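Local coordinates for protein endoglucanase E-5 (Thermobifida fusca, PDB 2CKS) that cleaves internal beta-1,4-glucosidic linkages in cellulose, lichenin and cereal beta-D-glucans, its catalytic domain belonging to glycoside hydrolase family 5, at residues Q84-A89 with L94-D99. Sequence-based numbering, arbitrary orientation.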
ATOM      1  N   GLN A  84      15.440   5.150  -6.720  1.00  6.31           N
ATOM      2  CA  GLN A  84      15.191   5.268  -8.142  1.00  6.91           C
ATOM      3  C   GLN A  84      13.703   5.173  -8.450  1.00  6.72           C
ATOM      4  O   GLN A  84      13.188   5.958  -9.229  1.00  7.51           O
ATOM      5  CB  GLN A  84      15.956   4.189  -8.894  1.00  7.51           C
ATOM      6  CG  GLN A  84      15.895   4.305 -10.388  1.00  9.76           C
ATOM      7  CD  GLN A  84      16.796   3.285 -11.031  1.00 12.36           C
ATOM      8  OE1 GLN A  84      16.640   2.086 -10.797  1.00 13.49           O
ATOM      9  NE2 GLN A  84      17.778   3.751 -11.794  1.00 14.89           N
ATOM     10  N   LEU A  85      13.007   4.234  -7.811  1.00  5.83           N
ATOM     11  CA  LEU A  85      11.587   4.051  -8.076  1.00  5.98           C
ATOM     12  C   LEU A  85      10.756   5.211  -7.524  1.00  5.39           C
ATOM     13  O   LEU A  85       9.769   5.601  -8.118  1.00  5.85           O
ATOM     14  CB  LEU A  85      11.097   2.719  -7.516  1.00  5.68           C
ATOM     15  CG  LEU A  85      11.578   1.468  -8.271  1.00  6.81           C
ATOM     16  CD1 LEU A  85      11.344   0.230  -7.405  1.00  6.93           C
ATOM     17  CD2 LEU A  85      10.885   1.335  -9.607  1.00  8.19           C
ATOM     18  N   ILE A  86      11.156   5.771  -6.389  1.00  5.53           N
ATOM     19  CA  ILE A  86      10.461   6.933  -5.839  1.00  5.68           C
ATOM     20  C   ILE A  86      10.566   8.106  -6.805  1.00  5.38           C
ATOM     21  O   ILE A  86       9.585   8.795  -7.054  1.00  5.92           O
ATOM     22  CB  ILE A  86      11.026   7.313  -4.452  1.00  5.75           C
ATOM     23  CG1 ILE A  86      10.613   6.267  -3.414  1.00  6.68           C
ATOM     24  CG2 ILE A  86      10.518   8.696  -3.995  1.00  6.77           C
ATOM     25  CD1 ILE A  86      11.462   6.297  -2.170  1.00  8.58           C
ATOM     26  N   ASP A  87      11.762   8.336  -7.335  1.00  6.63           N
ATOM     27  CA  ASP A  87      11.973   9.399  -8.315  1.00  7.43           C
ATOM     28  C   ASP A  87      11.198   9.139  -9.606  1.00  7.47           C
ATOM     29  O   ASP A  87      10.615  10.052 -10.166  1.00  7.50           O
ATOM     30  CB  ASP A  87      13.461   9.568  -8.632  1.00  7.86           C
ATOM     31  CG  ASP A  87      14.243  10.145  -7.471  1.00 11.19           C
ATOM     32  OD1 ASP A  87      13.612  10.690  -6.537  1.00 13.66           O
ATOM     33  OD2 ASP A  87      15.497  10.092  -7.406  1.00 14.96           O
ATOM     34  N   MET A  88      11.173   7.891 -10.063  1.00  7.63           N
ATOM     35  CA  MET A  88      10.463   7.549 -11.290  1.00  7.57           C
ATOM     36  C   MET A  88       8.969   7.794 -11.131  1.00  7.38           C
ATOM     37  O   MET A  88       8.326   8.355 -12.010  1.00  6.26           O
ATOM     38  CB  MET A  88      10.708   6.088 -11.673  1.00  8.46           C
ATOM     39  CG  MET A  88      12.064   5.838 -12.246  1.00  9.76           C
ATOM     40  SD  MET A  88      12.309   4.123 -12.701  1.00 14.72           S
ATOM     41  CE  MET A  88      11.452   4.060 -14.294  1.00 14.82           C
ATOM     42  N   ALA A  89       8.417   7.387  -9.999  1.00  6.74           N
ATOM     43  CA  ALA A  89       6.994   7.589  -9.750  1.00  7.05           C
ATOM     44  C   ALA A  89       6.669   9.073  -9.720  1.00  6.90           C
ATOM     45  O   ALA A  89       5.678   9.513 -10.286  1.00  6.98           O
ATOM     46  CB  ALA A  89       6.593   6.946  -8.475  1.00  7.28           C
ATOM     47  N   LEU A  94       2.794  10.534  -9.835  1.00  6.71           N
ATOM     48  CA  LEU A  94       2.160   9.608  -8.898  1.00  6.02           C
ATOM     49  C   LEU A  94       2.560   9.842  -7.453  1.00  5.83           C
ATOM     50  O   LEU A  94       3.719  10.145  -7.160  1.00  6.21           O
ATOM     51  CB  LEU A  94       2.543   8.173  -9.238  1.00  6.01           C
ATOM     52  CG  LEU A  94       2.199   7.676 -10.634  1.00  6.55           C
ATOM     53  CD1 LEU A  94       2.829   6.298 -10.853  1.00  7.89           C
ATOM     54  CD2 LEU A  94       0.701   7.651 -10.800  1.00  8.00           C
ATOM     55  N   TYR A  95       1.602   9.668  -6.554  1.00  5.18           N
ATOM     56  CA  TYR A  95       1.912   9.469  -5.148  1.00  5.32           C
ATOM     57  C   TYR A  95       2.606   8.134  -5.003  1.00  5.13           C
ATOM     58  O   TYR A  95       2.430   7.234  -5.823  1.00  5.70           O
ATOM     59  CB  TYR A  95       0.649   9.541  -4.285  1.00  5.59           C
ATOM     60  CG  TYR A  95       0.118  10.948  -4.274  1.00  5.01           C
ATOM     61  CD1 TYR A  95      -0.825  11.373  -5.201  1.00  4.56           C
ATOM     62  CD2 TYR A  95       0.604  11.874  -3.370  1.00  5.64           C
ATOM     63  CE1 TYR A  95      -1.275  12.680  -5.211  1.00  4.93           C
ATOM     64  CE2 TYR A  95       0.166  13.179  -3.386  1.00  4.82           C
ATOM     65  CZ  TYR A  95      -0.775  13.575  -4.290  1.00  5.04           C
ATOM     66  OH  TYR A  95      -1.219  14.878  -4.329  1.00  5.99           O
ATOM     67  N   VAL A  96       3.431   8.020  -3.975  1.00  5.28           N
ATOM     68  CA  VAL A  96       4.196   6.806  -3.751  1.00  6.07           C
ATOM     69  C   VAL A  96       4.052   6.375  -2.315  1.00  5.79           C
ATOM     70  O   VAL A  96       4.220   7.195  -1.412  1.00  7.29           O
ATOM     71  CB  VAL A  96       5.681   7.023  -4.009  1.00  6.37           C
ATOM     72  CG1 VAL A  96       6.438   5.704  -3.829  1.00  8.44           C
ATOM     73  CG2 VAL A  96       5.889   7.548  -5.385  1.00  7.56           C
ATOM     74  N   ILE A  97       3.738   5.101  -2.100  1.00  5.45           N
ATOM     75  CA  ILE A  97       3.819   4.512  -0.775  1.00  5.53           C
ATOM     76  C   ILE A  97       5.075   3.672  -0.708  1.00  5.13           C
ATOM     77  O   ILE A  97       5.258   2.769  -1.517  1.00  4.91           O
ATOM     78  CB  ILE A  97       2.612   3.622  -0.488  1.00  5.32           C
ATOM     79  CG1 ILE A  97       1.331   4.437  -0.596  1.00  5.99           C
ATOM     80  CG2 ILE A  97       2.765   2.963   0.886  1.00  5.94           C
ATOM     81  CD1 ILE A  97       0.075   3.625  -0.465  1.00  7.39           C
ATOM     82  N   VAL A  98       5.938   3.969   0.259  1.00  5.17           N
ATOM     83  CA  VAL A  98       7.132   3.179   0.495  1.00  4.89           C
ATOM     84  C   VAL A  98       6.756   2.104   1.499  1.00  4.76           C
ATOM     85  O   VAL A  98       6.493   2.403   2.666  1.00  4.79           O
ATOM     86  CB  VAL A  98       8.263   4.048   1.032  1.00  4.88           C
ATOM     87  CG1 VAL A  98       9.511   3.209   1.329  1.00  5.52           C
ATOM     88  CG2 VAL A  98       8.565   5.172   0.035  1.00  5.02           C
ATOM     89  N   ASP A  99       6.705   0.865   1.024  1.00  4.65           N
ATOM     90  CA  ASP A  99       6.175  -0.256   1.789  1.00  4.81           C
ATOM     91  C   ASP A  99       7.297  -1.155   2.311  1.00  4.90           C
ATOM     92  O   ASP A  99       7.928  -1.903   1.573  1.00  4.93           O
ATOM     93  CB  ASP A  99       5.176  -1.038   0.938  1.00  5.13           C
ATOM     94  CG  ASP A  99       4.848  -2.400   1.500  1.00  6.23           C
ATOM     95  OD1 ASP A  99       4.518  -3.290   0.691  1.00  6.02           O
ATOM     96  OD2 ASP A  99       4.874  -2.673   2.721  1.00  6.54           O
TER
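Ala89 CB meets Val96 CG2 at 3.2 Å, closer than two methyl carbons usually come, a tight spot in an otherwise ordinary apolar contact. Val96 reaches the helix with both methyls: CG1, anti to the backbone N (chi1 -177°), lies 4.2 Å from Ile86 CG1, while CG2, beside that N, meets the alanine. One helical turn before Ala89, Ile86 holds CG1 anti to its carbonyl carbon (chi1 -71°), and the extended chain beyond it brings CD1 to 3.8 Å from Val98 CG2; the two side chains cross at about a right angle. These contacts belong to the beta-alpha-beta unit of strand 59-65, helix 75-90 and strand 95-101 in the (beta/alpha)8 TIM barrel of the catalytic domain. Helix 84-89 runs nearly antiparallel to strand 95-99, with the axes 8.4 Å apart at their closest. The short link back into the strand is fastened by Leu94 N, which donates to Ala89 O at 3.1 Å; the bond is fairly straight at nitrogen (163°), but the donor sits above the carbonyl plane. Leu94 CB also lies 3.6 Å from Ala89 O. Leu62 of strand 59-65 touches Val96, Val132 of strand 132-135 touches Ile86 and Val98, and Phe118 and Phe119 of helix 112-126 add aromatic cover to Val98.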